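Local coordinates for protein ultraspiracle (Drosophila melanogaster, PDB 1HG4) that acts as a nuclear hormone receptor and transcription factor, its ligand-binding domain carrying a bound phospholipid and held in an inactive conformation, at residues Q62-A67 / E264-P269; E18-T23 / A67-H72; L92-V97 / R237-K242; L181-L186 / E205-C210. All coordinates share one frame; numbering follows the deposited sequence.

Contact 1 (Q62-A67 / E264-P269)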
loop_
_atom_site.group_PDB
_atom_site.type_symbol
_atom_site.label_atom_id
_atom_site.label_comp_id
_atom_site.label_asym_id
_atom_site.label_seq_id
_atom_site.Cartn_x
_atom_site.Cartn_y
_atom_site.Cartn_z
ATOM N N GLN A 62 -2.831 30.384 -1.309
ATOM C CA GLN A 62 -2.982 29.766 -2.612
ATOM C C GLN A 62 -2.654 28.284 -2.567
ATOM O O GLN A 62 -3.337 27.471 -3.197
ATOM C CB GLN A 62 -2.090 30.487 -3.627
ATOM C CG GLN A 62 -2.624 31.859 -4.025
ATOM C CD GLN A 62 -1.554 32.765 -4.607
ATOM O OE1 GLN A 62 -0.750 32.349 -5.440
ATOM N NE2 GLN A 62 -1.553 34.027 -4.176
ATOM N N MET A 63 -1.621 27.941 -1.803
ATOM C CA MET A 63 -1.188 26.559 -1.663
ATOM C C MET A 63 -2.304 25.692 -1.119
ATOM O O MET A 63 -2.541 24.588 -1.612
ATOM C CB MET A 63 0.016 26.471 -0.731
ATOM C CG MET A 63 0.548 25.057 -0.588
ATOM S SD MET A 63 1.718 24.909 0.752
ATOM C CE MET A 63 2.991 26.088 0.183
ATOM N N VAL A 64 -2.979 26.193 -0.092
ATOM C CA VAL A 64 -4.082 25.461 0.521
ATOM C C VAL A 64 -5.182 25.191 -0.508
ATOM O O VAL A 64 -5.692 24.077 -0.589
ATOM C CB VAL A 64 -4.663 26.248 1.729
ATOM C CG1 VAL A 64 -5.936 25.591 2.225
ATOM C CG2 VAL A 64 -3.628 26.303 2.840
ATOM N N GLU A 65 -5.525 26.200 -1.311
ATOM C CA GLU A 65 -6.561 26.030 -2.325
ATOM C C GLU A 65 -6.070 25.103 -3.420
ATOM O O GLU A 65 -6.855 24.387 -4.046
ATOM C CB GLU A 65 -6.971 27.376 -2.910
ATOM C CG GLU A 65 -7.647 28.304 -1.894
ATOM C CD GLU A 65 -8.763 27.640 -1.105
ATOM O OE1 GLU A 65 -9.610 26.936 -1.699
ATOM O OE2 GLU A 65 -8.801 27.827 0.122
ATOM N N TYR A 66 -4.765 25.111 -3.642
ATOM C CA TYR A 66 -4.145 24.231 -4.634
ATOM C C TYR A 66 -4.362 22.775 -4.218
ATOM O O TYR A 66 -4.857 21.972 -5.012
ATOM C CB TYR A 66 -2.649 24.540 -4.723
ATOM C CG TYR A 66 -1.780 23.392 -5.166
ATOM C CD1 TYR A 66 -1.817 22.916 -6.477
ATOM C CD2 TYR A 66 -0.890 22.793 -4.270
ATOM C CE1 TYR A 66 -0.976 21.868 -6.890
ATOM C CE2 TYR A 66 -0.050 21.750 -4.668
ATOM C CZ TYR A 66 -0.091 21.296 -5.974
ATOM O OH TYR A 66 0.787 20.306 -6.347
ATOM N N ALA A 67 -3.997 22.446 -2.977
ATOM C CA ALA A 67 -4.163 21.091 -2.453
ATOM C C ALA A 67 -5.640 20.705 -2.433
ATOM O O ALA A 67 -6.004 19.562 -2.679
ATOM C CB ALA A 67 -3.585 20.999 -1.042
ATOM N N GLU A 264 -8.263 25.770 9.619
ATOM C CA GLU A 264 -9.303 26.774 9.497
ATOM C C GLU A 264 -9.624 27.137 8.058
ATOM O O GLU A 264 -10.797 27.327 7.719
ATOM C CB GLU A 264 -8.921 28.014 10.311
ATOM C CG GLU A 264 -8.569 27.667 11.770
ATOM C CD GLU A 264 -8.343 28.886 12.654
ATOM O OE1 GLU A 264 -7.700 29.859 12.183
ATOM O OE2 GLU A 264 -8.798 28.855 13.826
ATOM N N GLN A 265 -8.611 27.224 7.195
ATOM C CA GLN A 265 -8.898 27.554 5.802
ATOM C C GLN A 265 -9.573 26.359 5.141
ATOM O O GLN A 265 -10.507 26.524 4.355
ATOM C CB GLN A 265 -7.630 27.924 5.029
ATOM C CG GLN A 265 -7.933 28.572 3.676
ATOM C CD GLN A 265 -6.697 29.005 2.913
ATOM O OE1 GLN A 265 -5.729 29.473 3.503
ATOM N NE2 GLN A 265 -6.736 28.878 1.591
ATOM N N LEU A 266 -9.110 25.152 5.464
ATOM C CA LEU A 266 -9.703 23.956 4.881
ATOM C C LEU A 266 -11.171 23.815 5.256
ATOM O O LEU A 266 -12.002 23.515 4.403
ATOM C CB LEU A 266 -8.923 22.703 5.309
ATOM C CG LEU A 266 -7.596 22.507 4.574
ATOM C CD1 LEU A 266 -6.804 21.378 5.197
ATOM C CD2 LEU A 266 -7.865 22.240 3.109
ATOM N N GLU A 267 -11.491 24.044 6.529
ATOM C CA GLU A 267 -12.869 23.927 7.007
ATOM C C GLU A 267 -13.750 25.035 6.466
ATOM O O GLU A 267 -14.956 25.047 6.695
ATOM C CB GLU A 267 -12.918 23.945 8.538
ATOM C CG GLU A 267 -12.298 22.724 9.192
ATOM C CD GLU A 267 -12.327 22.795 10.714
ATOM O OE1 GLU A 267 -11.795 23.779 11.275
ATOM O OE2 GLU A 267 -12.871 21.863 11.353
ATOM N N ALA A 268 -13.149 25.958 5.733
ATOM C CA ALA A 268 -13.902 27.062 5.169
ATOM C C ALA A 268 -14.085 26.847 3.677
ATOM O O ALA A 268 -13.333 26.097 3.054
ATOM C CB ALA A 268 -13.173 28.366 5.424
ATOM N N PRO A 269 -15.088 27.508 3.079
ATOM C CA PRO A 269 -15.323 27.351 1.645
ATOM C C PRO A 269 -14.205 28.009 0.860
ATOM O O PRO A 269 -13.444 28.811 1.398
ATOM C CB PRO A 269 -16.651 28.071 1.440
ATOM C CG PRO A 269 -16.541 29.204 2.400
ATOM C CD PRO A 269 -16.003 28.514 3.646
#
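With chi1 at -167° and the rest of its chain extended, Gln-265 reaches straight across to helix 46-68, while Glu-65 bends back at chi2 (-49°) to bring its carboxylate up to the glutamine amide. The two flat groups end nearly coplanar. Gln-265 NE2 donates to Glu-65 OE2 at 2.7 Å, an almost straight bond (170°) lying in the amide plane and using the anti lone pair of the oxygen. The same nitrogen also bonds Phe-61 O, and the same oxygen has a salt bridge to Arg-68, so both ends of the bond are gripped twice and the amide is hindered from turning over.

Val-64 supplies the apolar floor. Coming from the opposite direction to the glutamine, it sets CG1 3.6 Å from Gln-265 CD, and its CB is 3.4 Å from Gln-265 NE2. CG1 also meets Leu-266 CD2 at 4.0 Å, which extends the greasy strip along the short helix. With an alanine here instead of Gln-265, Glu-65 OE2 would probably be left without its amide donor and a gap would open over Val-64.

Beyond the segment pair, Arg-68 makes weak hydrogen bonds to the carbonyls of Gln-265, Leu-266 and Ala-268, gathering up the C-terminal end of helix 258-266. Leu-266 also packs on Gln-81 of helix 78-100. A last helix laid against these two helices is consistent with the antagonist-like position of the activation helix in nuclear receptor ligand-binding domains, over the groove where coactivators dock.

Contact 2 (E18-T23 / A67-H72)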
loop_
_atom_site.group_PDB
_atom_site.type_symbol
_atom_site.label_atom_id
_atom_site.label_comp_id
_atom_site.label_asym_id
_atom_site.label_seq_id
_atom_site.Cartn_x
_atom_site.Cartn_y
_atom_site.Cartn_z
ATOM N N GLU A 18 -2.813 24.130 -9.959
ATOM C CA GLU A 18 -1.797 25.129 -9.688
ATOM C C GLU A 18 -2.196 26.470 -10.262
ATOM O O GLU A 18 -2.246 27.472 -9.551
ATOM C CB GLU A 18 -0.464 24.724 -10.305
ATOM C CG GLU A 18 0.237 23.571 -9.621
ATOM C CD GLU A 18 1.486 23.148 -10.373
ATOM O OE1 GLU A 18 2.328 24.019 -10.675
ATOM O OE2 GLU A 18 1.630 21.945 -10.663
ATOM N N GLN A 19 -2.482 26.476 -11.561
ATOM C CA GLN A 19 -2.852 27.696 -12.264
ATOM C C GLN A 19 -4.061 28.407 -11.693
ATOM O O GLN A 19 -4.023 29.609 -11.476
ATOM C CB GLN A 19 -3.072 27.392 -13.740
ATOM C CG GLN A 19 -1.776 27.188 -14.498
ATOM C CD GLN A 19 -1.974 26.664 -15.907
ATOM O OE1 GLN A 19 -1.060 26.725 -16.726
ATOM N NE2 GLN A 19 -3.159 26.130 -16.192
ATOM N N ARG A 20 -5.139 27.677 -11.449
ATOM C CA ARG A 20 -6.332 28.296 -10.903
ATOM C C ARG A 20 -6.086 28.829 -9.492
ATOM O O ARG A 20 -6.554 29.901 -9.146
ATOM C CB ARG A 20 -7.495 27.299 -10.896
ATOM C CG ARG A 20 -7.874 26.780 -12.279
ATOM C CD ARG A 20 -9.177 25.996 -12.215
ATOM N NE ARG A 20 -10.313 26.865 -11.939
ATOM C CZ ARG A 20 -11.385 26.498 -11.248
ATOM N NH1 ARG A 20 -11.476 25.266 -10.755
ATOM N NH2 ARG A 20 -12.360 27.367 -11.037
ATOM N N ALA A 21 -5.350 28.088 -8.677
ATOM C CA ALA A 21 -5.079 28.534 -7.319
ATOM C C ALA A 21 -4.270 29.831 -7.347
ATOM O O ALA A 21 -4.393 30.678 -6.464
ATOM C CB ALA A 21 -4.316 27.461 -6.561
ATOM N N GLU A 22 -3.452 29.977 -8.377
ATOM C CA GLU A 22 -2.605 31.146 -8.531
ATOM C C GLU A 22 -3.335 32.410 -8.995
ATOM O O GLU A 22 -2.848 33.520 -8.767
ATOM C CB GLU A 22 -1.465 30.821 -9.500
ATOM C CG GLU A 22 -0.854 32.025 -10.201
ATOM C CD GLU A 22 0.311 31.649 -11.111
ATOM O OE1 GLU A 22 0.150 30.724 -11.944
ATOM O OE2 GLU A 22 1.385 32.283 -10.994
ATOM N N THR A 23 -4.500 32.263 -9.627
ATOM C CA THR A 23 -5.215 33.444 -10.119
ATOM C C THR A 23 -6.565 33.772 -9.492
ATOM O O THR A 23 -7.042 34.892 -9.622
ATOM C CB THR A 23 -5.443 33.359 -11.637
ATOM O OG1 THR A 23 -6.342 32.278 -11.924
ATOM C CG2 THR A 23 -4.134 33.124 -12.360
ATOM N N ALA A 67 -3.997 22.446 -2.977
ATOM C CA ALA A 67 -4.163 21.091 -2.453
ATOM C C ALA A 67 -5.640 20.705 -2.433
ATOM O O ALA A 67 -6.004 19.562 -2.679
ATOM C CB ALA A 67 -3.585 20.999 -1.042
ATOM N N ARG A 68 -6.495 21.677 -2.160
ATOM C CA ARG A 68 -7.920 21.408 -2.110
ATOM C C ARG A 68 -8.460 20.875 -3.443
ATOM O O ARG A 68 -9.398 20.077 -3.464
ATOM C CB ARG A 68 -8.672 22.678 -1.711
ATOM C CG ARG A 68 -10.159 22.583 -1.933
ATOM C CD ARG A 68 -10.925 22.992 -0.717
ATOM N NE ARG A 68 -10.777 24.402 -0.378
ATOM C CZ ARG A 68 -11.156 24.896 0.795
ATOM N NH1 ARG A 68 -11.690 24.085 1.697
ATOM N NH2 ARG A 68 -10.991 26.180 1.074
ATOM N N MET A 69 -7.862 21.323 -4.543
ATOM C CA MET A 69 -8.277 20.909 -5.878
ATOM C C MET A 69 -7.458 19.751 -6.421
ATOM O O MET A 69 -7.679 19.317 -7.547
ATOM C CB MET A 69 -8.186 22.084 -6.865
ATOM C CG MET A 69 -9.238 23.165 -6.647
ATOM S SD MET A 69 -9.132 24.481 -7.865
ATOM C CE MET A 69 -7.804 25.493 -7.092
ATOM N N MET A 70 -6.505 19.262 -5.637
ATOM C CA MET A 70 -5.684 18.143 -6.091
ATOM C C MET A 70 -6.466 16.847 -5.943
ATOM O O MET A 70 -7.199 16.660 -4.965
ATOM C CB MET A 70 -4.369 18.075 -5.311
ATOM C CG MET A 70 -3.312 19.070 -5.789
ATOM S SD MET A 70 -2.567 18.693 -7.443
ATOM C CE MET A 70 -1.243 17.593 -6.980
ATOM N N PRO A 71 -6.337 15.940 -6.926
ATOM C CA PRO A 71 -7.036 14.644 -6.920
ATOM C C PRO A 71 -6.920 13.897 -5.594
ATOM O O PRO A 71 -5.808 13.673 -5.102
ATOM C CB PRO A 71 -6.368 13.880 -8.068
ATOM C CG PRO A 71 -5.995 14.966 -9.029
ATOM C CD PRO A 71 -5.451 16.055 -8.103
ATOM N N HIS A 72 -8.078 13.546 -5.025
ATOM C CA HIS A 72 -8.184 12.794 -3.761
ATOM C C HIS A 72 -7.840 13.504 -2.454
ATOM O O HIS A 72 -8.265 13.047 -1.384
ATOM C CB HIS A 72 -7.357 11.500 -3.842
ATOM C CG HIS A 72 -7.870 10.529 -4.856
ATOM N ND1 HIS A 72 -8.752 9.518 -4.540
ATOM C CD2 HIS A 72 -7.683 10.460 -6.197
ATOM C CE1 HIS A 72 -9.085 8.869 -5.641
ATOM N NE2 HIS A 72 -8.452 9.421 -6.660
#
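Ala-21 and Met-69 bring the two backbones closest, their CA atoms 8.4 Å apart, a spacing that side chains have to fill. Residues 18-23 lie on helix 11-24, whereas residues 67-72 lead out of helix 46-68 into a loop. The exit is tightened by a backbone bond from Met-70 N to Ala-67 O at 3.0 Å.

Across the gap the work falls to Met-69. Its chain runs out extended through chi2 and then bends at chi3 (-83°), which turns the terminal methyl in against Ala-21, while the sulfur before it stays beside Arg-20. Met-69 CE is 4.0 Å from Ala-21 CB and 3.9 Å from Ala-21 N, so the methyl lies on the backbone as much as on the alanine's side chain. Small as it is, Ala-21 lets the thioether come down close to the helix. Met-69 SD instead lies 3.8 Å from Arg-20 NH1, the arginine chain passing the methionine at about a right angle and meeting it obliquely to the guanidinium.

The inner flank of the same helix is held more firmly: Glu-18 makes salt bridges to Arg-175 and Lys-182, and Ala-21 packs on Tyr-66. Ala-17 adds to the surface under Met-69.

Arg-20 is exposed and also touches a crystal neighbour, so its pose may owe something to the lattice. No hydrogen bond joins the two segments; what remains is dispersion from a methyl and a polarisable sulfur near a cation, a soft contact at the edge of the fold.

Contact 3 (L92-V97 / R237-K242)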
loop_
_atom_site.group_PDB
_atom_site.type_symbol
_atom_site.label_atom_id
_atom_site.label_comp_id
_atom_site.label_asym_id
_atom_site.label_seq_id
_atom_site.Cartn_x
_atom_site.Cartn_y
_atom_site.Cartn_z
ATOM N N LEU A 92 7.293 23.344 -1.332
ATOM C CA LEU A 92 6.465 23.755 -2.460
ATOM C C LEU A 92 6.789 25.190 -2.828
ATOM O O LEU A 92 6.910 25.508 -4.014
ATOM C CB LEU A 92 4.971 23.614 -2.124
ATOM C CG LEU A 92 4.462 22.164 -1.976
ATOM C CD1 LEU A 92 3.011 22.176 -1.490
ATOM C CD2 LEU A 92 4.573 21.407 -3.296
ATOM N N LEU A 93 6.949 26.056 -1.822
ATOM C CA LEU A 93 7.280 27.459 -2.095
ATOM C C LEU A 93 8.651 27.587 -2.751
ATOM O O LEU A 93 8.791 28.264 -3.767
ATOM C CB LEU A 93 7.246 28.303 -0.819
ATOM C CG LEU A 93 5.883 28.427 -0.138
ATOM C CD1 LEU A 93 5.922 29.530 0.906
ATOM C CD2 LEU A 93 4.832 28.740 -1.161
ATOM N N ILE A 94 9.653 26.921 -2.183
ATOM C CA ILE A 94 11.007 26.980 -2.720
ATOM C C ILE A 94 11.122 26.408 -4.124
ATOM O O ILE A 94 11.963 26.858 -4.898
ATOM C CB ILE A 94 12.004 26.268 -1.783
ATOM C CG1 ILE A 94 12.103 27.053 -0.478
ATOM C CG2 ILE A 94 13.383 26.167 -2.440
ATOM C CD1 ILE A 94 13.014 26.411 0.542
ATOM N N ALA A 95 10.286 25.428 -4.458
ATOM C CA ALA A 95 10.310 24.841 -5.799
ATOM C C ALA A 95 9.840 25.919 -6.783
ATOM O O ALA A 95 10.360 26.042 -7.890
ATOM C CB ALA A 95 9.391 23.614 -5.875
ATOM N N ASN A 96 8.846 26.696 -6.371
ATOM C CA ASN A 96 8.349 27.779 -7.208
ATOM C C ASN A 96 9.383 28.898 -7.369
ATOM O O ASN A 96 9.475 29.476 -8.448
ATOM C CB ASN A 96 7.049 28.349 -6.638
ATOM C CG ASN A 96 5.821 27.543 -7.057
ATOM O OD1 ASN A 96 4.829 27.461 -6.325
ATOM N ND2 ASN A 96 5.877 26.962 -8.248
ATOM N N VAL A 97 10.158 29.210 -6.325
ATOM C CA VAL A 97 11.159 30.261 -6.481
ATOM C C VAL A 97 12.285 29.742 -7.368
ATOM O O VAL A 97 12.854 30.494 -8.151
ATOM C CB VAL A 97 11.765 30.764 -5.129
ATOM C CG1 VAL A 97 10.676 30.971 -4.119
ATOM C CG2 VAL A 97 12.796 29.803 -4.610
ATOM N N ARG A 237 14.571 19.238 -0.190
ATOM C CA ARG A 237 14.274 18.996 1.221
ATOM C C ARG A 237 15.336 19.578 2.148
ATOM O O ARG A 237 15.020 20.213 3.149
ATOM C CB ARG A 237 14.146 17.498 1.502
ATOM C CG ARG A 237 13.735 17.217 2.938
ATOM C CD ARG A 237 13.621 15.740 3.252
ATOM N NE ARG A 237 13.303 15.537 4.666
ATOM C CZ ARG A 237 13.275 14.355 5.277
ATOM N NH1 ARG A 237 13.549 13.246 4.599
ATOM N NH2 ARG A 237 12.980 14.282 6.568
ATOM N N SER A 238 16.600 19.351 1.818
ATOM C CA SER A 238 17.685 19.865 2.631
ATOM C C SER A 238 17.660 21.391 2.742
ATOM O O SER A 238 17.770 21.941 3.826
ATOM C CB SER A 238 19.023 19.420 2.054
ATOM O OG SER A 238 20.075 19.794 2.927
ATOM N N ILE A 239 17.518 22.072 1.610
ATOM C CA ILE A 239 17.475 23.534 1.588
ATOM C C ILE A 239 16.258 24.016 2.368
ATOM O O ILE A 239 16.324 24.963 3.147
ATOM C CB ILE A 239 17.391 24.059 0.134
ATOM C CG1 ILE A 239 18.668 23.691 -0.626
ATOM C CG2 ILE A 239 17.172 25.558 0.131
ATOM C CD1 ILE A 239 18.643 24.068 -2.080
ATOM N N SER A 240 15.146 23.337 2.147
ATOM C CA SER A 240 13.889 23.652 2.794
ATOM C C SER A 240 13.992 23.569 4.328
ATOM O O SER A 240 13.386 24.371 5.052
ATOM C CB SER A 240 12.813 22.705 2.243
ATOM O OG SER A 240 11.604 22.777 2.976
ATOM N N LEU A 241 14.762 22.607 4.832
ATOM C CA LEU A 241 14.928 22.469 6.278
ATOM C C LEU A 241 15.722 23.650 6.856
ATOM O O LEU A 241 15.430 24.113 7.958
ATOM C CB LEU A 241 15.620 21.143 6.611
ATOM C CG LEU A 241 14.741 19.898 6.369
ATOM C CD1 LEU A 241 15.558 18.609 6.499
ATOM C CD2 LEU A 241 13.577 19.895 7.366
ATOM N N LYS A 242 16.713 24.147 6.114
ATOM C CA LYS A 242 17.505 25.286 6.579
ATOM C C LYS A 242 16.633 26.550 6.599
ATOM O O LYS A 242 16.759 27.375 7.513
ATOM C CB LYS A 242 18.718 25.518 5.676
ATOM C CG LYS A 242 19.471 24.250 5.319
ATOM C CD LYS A 242 19.951 23.469 6.553
ATOM C CE LYS A 242 20.323 22.029 6.181
ATOM N NZ LYS A 242 21.386 21.998 5.139
#
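Ile-94 CD1 makes all the close approaches of this contact. It sits 3.7 Å from Ser-240 CA and 4.1 Å from Ser-240 CB, so the methyl presses on the helix backbone itself where a small residue keeps the surface low. It also meets CG2 of the preceding residue, Ile-239, at 4.3 Å, a looser apolar touch. No hydrogen bond crosses between the segments.

The reach comes from the isoleucine's shape: CG1 lies beside the backbone N and the chain then runs straight out (chi2 178°), putting CD1 at the far end of the longer branch. Ser-240 turns its OG anti to the backbone N (chi1 170°), so the methyl meets the serine's CA, CB and backbone N and not its hydroxyl. The backbones come near here, with Ile-94 CA and Ser-240 CA 7.1 Å apart.

One turn further each way along helix 225-250, Leu-236 and Cys-243 also touch Ile-94. With Ile-239 and Ser-240 they make a set spaced i, i+3, i+4, i+7, and the isoleucine enters it in the manner of knobs-into-holes packing. The lipid is close by: the Ile-94 side chain is about 5 Å from the bound phospholipid, and Val-97, one turn on, touches it as part of the pocket.

Outward from this pair, Ile-239 is backed by Arg-159 and Ile-160 of helix 154-171, and Leu-92 and Leu-93 pack on helix 46-68. Helix 78-100 therefore runs between helices 46-68 and 225-250, as part of the central layer of the three-layered helical sandwich of nuclear receptor ligand-binding domains.

Contact 4 (L181-L186 / E205-C210)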
loop_
_atom_site.group_PDB
_atom_site.type_symbol
_atom_site.label_atom_id
_atom_site.label_comp_id
_atom_site.label_asym_id
_atom_site.label_seq_id
_atom_site.Cartn_x
_atom_site.Cartn_y
_atom_site.Cartn_z
ATOM N N LEU A 181 6.847 16.997 -9.890
ATOM C CA LEU A 181 7.715 16.984 -8.713
ATOM C C LEU A 181 6.997 17.549 -7.481
ATOM O O LEU A 181 7.113 17.012 -6.369
ATOM C CB LEU A 181 8.996 17.773 -8.985
ATOM C CG LEU A 181 9.955 17.138 -10.006
ATOM C CD1 LEU A 181 11.197 18.025 -10.157
ATOM C CD2 LEU A 181 10.370 15.740 -9.536
ATOM N N LYS A 182 6.240 18.620 -7.678
ATOM C CA LYS A 182 5.535 19.231 -6.569
ATOM C C LYS A 182 4.445 18.326 -6.010
ATOM O O LYS A 182 4.197 18.296 -4.801
ATOM C CB LYS A 182 4.957 20.578 -7.010
ATOM C CG LYS A 182 6.041 21.577 -7.393
ATOM C CD LYS A 182 5.533 23.009 -7.396
ATOM C CE LYS A 182 4.519 23.249 -8.494
ATOM N NZ LYS A 182 4.071 24.670 -8.509
ATOM N N ALA A 183 3.791 17.576 -6.888
ATOM C CA ALA A 183 2.761 16.670 -6.422
ATOM C C ALA A 183 3.438 15.528 -5.644
ATOM O O ALA A 183 2.960 15.134 -4.564
ATOM C CB ALA A 183 1.946 16.122 -7.616
ATOM N N ILE A 184 4.548 15.003 -6.170
ATOM C CA ILE A 184 5.248 13.914 -5.479
ATOM C C ILE A 184 5.510 14.369 -4.039
ATOM O O ILE A 184 5.372 13.583 -3.091
ATOM C CB ILE A 184 6.603 13.556 -6.193
ATOM C CG1 ILE A 184 6.316 12.851 -7.506
ATOM C CG2 ILE A 184 7.491 12.666 -5.316
ATOM C CD1 ILE A 184 7.444 12.934 -8.467
ATOM N N ILE A 185 5.866 15.648 -3.888
ATOM C CA ILE A 185 6.150 16.232 -2.586
ATOM C C ILE A 185 4.911 16.260 -1.715
ATOM O O ILE A 185 4.939 15.801 -0.569
ATOM C CB ILE A 185 6.700 17.672 -2.730
ATOM C CG1 ILE A 185 8.066 17.633 -3.415
ATOM C CG2 ILE A 185 6.815 18.337 -1.374
ATOM C CD1 ILE A 185 8.592 18.997 -3.789
ATOM N N LEU A 186 3.827 16.808 -2.248
ATOM C CA LEU A 186 2.564 16.888 -1.510
ATOM C C LEU A 186 2.113 15.524 -0.993
ATOM O O LEU A 186 1.857 15.365 0.196
ATOM C CB LEU A 186 1.453 17.470 -2.399
ATOM C CG LEU A 186 0.084 17.628 -1.726
ATOM C CD1 LEU A 186 0.182 18.635 -0.580
ATOM C CD2 LEU A 186 -0.944 18.097 -2.747
ATOM N N GLU A 205 2.318 7.401 -6.560
ATOM C CA GLU A 205 2.710 6.478 -7.609
ATOM C C GLU A 205 2.040 6.790 -8.938
ATOM O O GLU A 205 2.624 6.570 -10.003
ATOM C CB GLU A 205 2.455 5.033 -7.155
ATOM C CG GLU A 205 3.461 4.603 -6.082
ATOM C CD GLU A 205 3.251 3.191 -5.580
ATOM O OE1 GLU A 205 2.654 2.379 -6.315
ATOM O OE2 GLU A 205 3.702 2.891 -4.449
ATOM N N LYS A 206 0.830 7.324 -8.895
ATOM C CA LYS A 206 0.167 7.691 -10.145
ATOM C C LYS A 206 0.888 8.899 -10.776
ATOM O O LYS A 206 0.921 9.057 -11.999
ATOM C CB LYS A 206 -1.309 8.004 -9.882
ATOM C CG LYS A 206 -2.070 6.797 -9.371
ATOM C CD LYS A 206 -3.552 7.077 -9.174
ATOM C CE LYS A 206 -4.293 5.811 -8.747
ATOM N NZ LYS A 206 -5.726 6.086 -8.421
ATOM N N VAL A 207 1.469 9.749 -9.939
ATOM C CA VAL A 207 2.206 10.900 -10.445
ATOM C C VAL A 207 3.517 10.397 -11.067
ATOM O O VAL A 207 3.981 10.933 -12.068
ATOM C CB VAL A 207 2.509 11.924 -9.326
ATOM C CG1 VAL A 207 3.380 13.045 -9.868
ATOM C CG2 VAL A 207 1.197 12.502 -8.767
ATOM N N TYR A 208 4.102 9.358 -10.474
ATOM C CA TYR A 208 5.329 8.756 -10.987
ATOM C C TYR A 208 5.053 8.295 -12.402
ATOM O O TYR A 208 5.814 8.572 -13.326
ATOM C CB TYR A 208 5.716 7.533 -10.159
ATOM C CG TYR A 208 6.454 7.823 -8.868
ATOM C CD1 TYR A 208 7.210 8.978 -8.704
ATOM C CD2 TYR A 208 6.410 6.917 -7.812
ATOM C CE1 TYR A 208 7.905 9.226 -7.516
ATOM C CE2 TYR A 208 7.096 7.151 -6.621
ATOM C CZ TYR A 208 7.843 8.310 -6.479
ATOM O OH TYR A 208 8.521 8.541 -5.304
ATOM N N ALA A 209 3.957 7.557 -12.540
ATOM C CA ALA A 209 3.542 7.052 -13.830
ATOM C C ALA A 209 3.375 8.207 -14.817
ATOM O O ALA A 209 3.808 8.097 -15.963
ATOM C CB ALA A 209 2.234 6.280 -13.690
ATOM N N CYS A 210 2.757 9.309 -14.383
ATOM C CA CYS A 210 2.562 10.469 -15.265
ATOM C C CYS A 210 3.902 11.078 -15.661
ATOM O O CYS A 210 4.140 11.361 -16.833
ATOM C CB CYS A 210 1.700 11.539 -14.589
ATOM S SG CYS A 210 -0.053 11.078 -14.485
#
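Ile-184 meets both Val-207 and Tyr-208, and its course explains most of this contact. From CB the chain divides. The short branch, CG2, comes to 4.1 Å from Tyr-208 CE1. On the longer branch CG1 lies 3.8 Å from Val-207 CG1 and, on its way past, 4.0 Å from Tyr-208 CE1. At the tip, CD1 comes obliquely to the ring, 3.9 Å from Tyr-208 CE1. A chi1 of -72° sets CG1 beside the backbone N and carries the tip of this branch up to Tyr-208.

Ala-183 fills in next door, its CB 3.9 Å from Val-207 CG2, so the valine's two methyls are shared between consecutive residues of helix 175-186. The helices run antiparallel here, the short axes 9.3 Å apart and 166° between their directions. Cut back to an alanine here, the Ile-184 side chain would no longer reach Tyr-208, and a gap would probably open beside Val-207 CG1.

Ile-184 also rests on Leu-230 and Leu-233 of helix 225-250. Glu-205, pointing away, bonds the backbone nitrogens of Ala-198 and Glu-199 of the third subunit; Tyr-208 itself also packs on Lys-195 of that subunit.

Between the segments only carbon meets carbon: the pairing relies on shape and on burying apolar surface, with the polar bonds made elsewhere.

Overall arrangement
Contacts 1, 3 and 4 are buried, and contact 2 is only partly so, with an arginine at the solvent edge. Contact 3 lies deepest, its centre about 6 Å from that of the chain and beside the lipid; no hydrogen bond crosses it, a methyl packing on a serine's backbone. Contact 4, farther out, is apolar side chains alone. Contact 1 alone has a hydrogen bond between segments. Contacts 1 and 2 both use helix 46-68, sharing Ala-67; Arg-68, in contact 2, reaches carbonyls of contact 1 by weak hydrogen bonds. The salt bridge from Glu-18 to Lys-182 ties contact 2 to contact 4, and Met-63 packing on Leu-92 and Leu-93 joins contact 1 to contact 3.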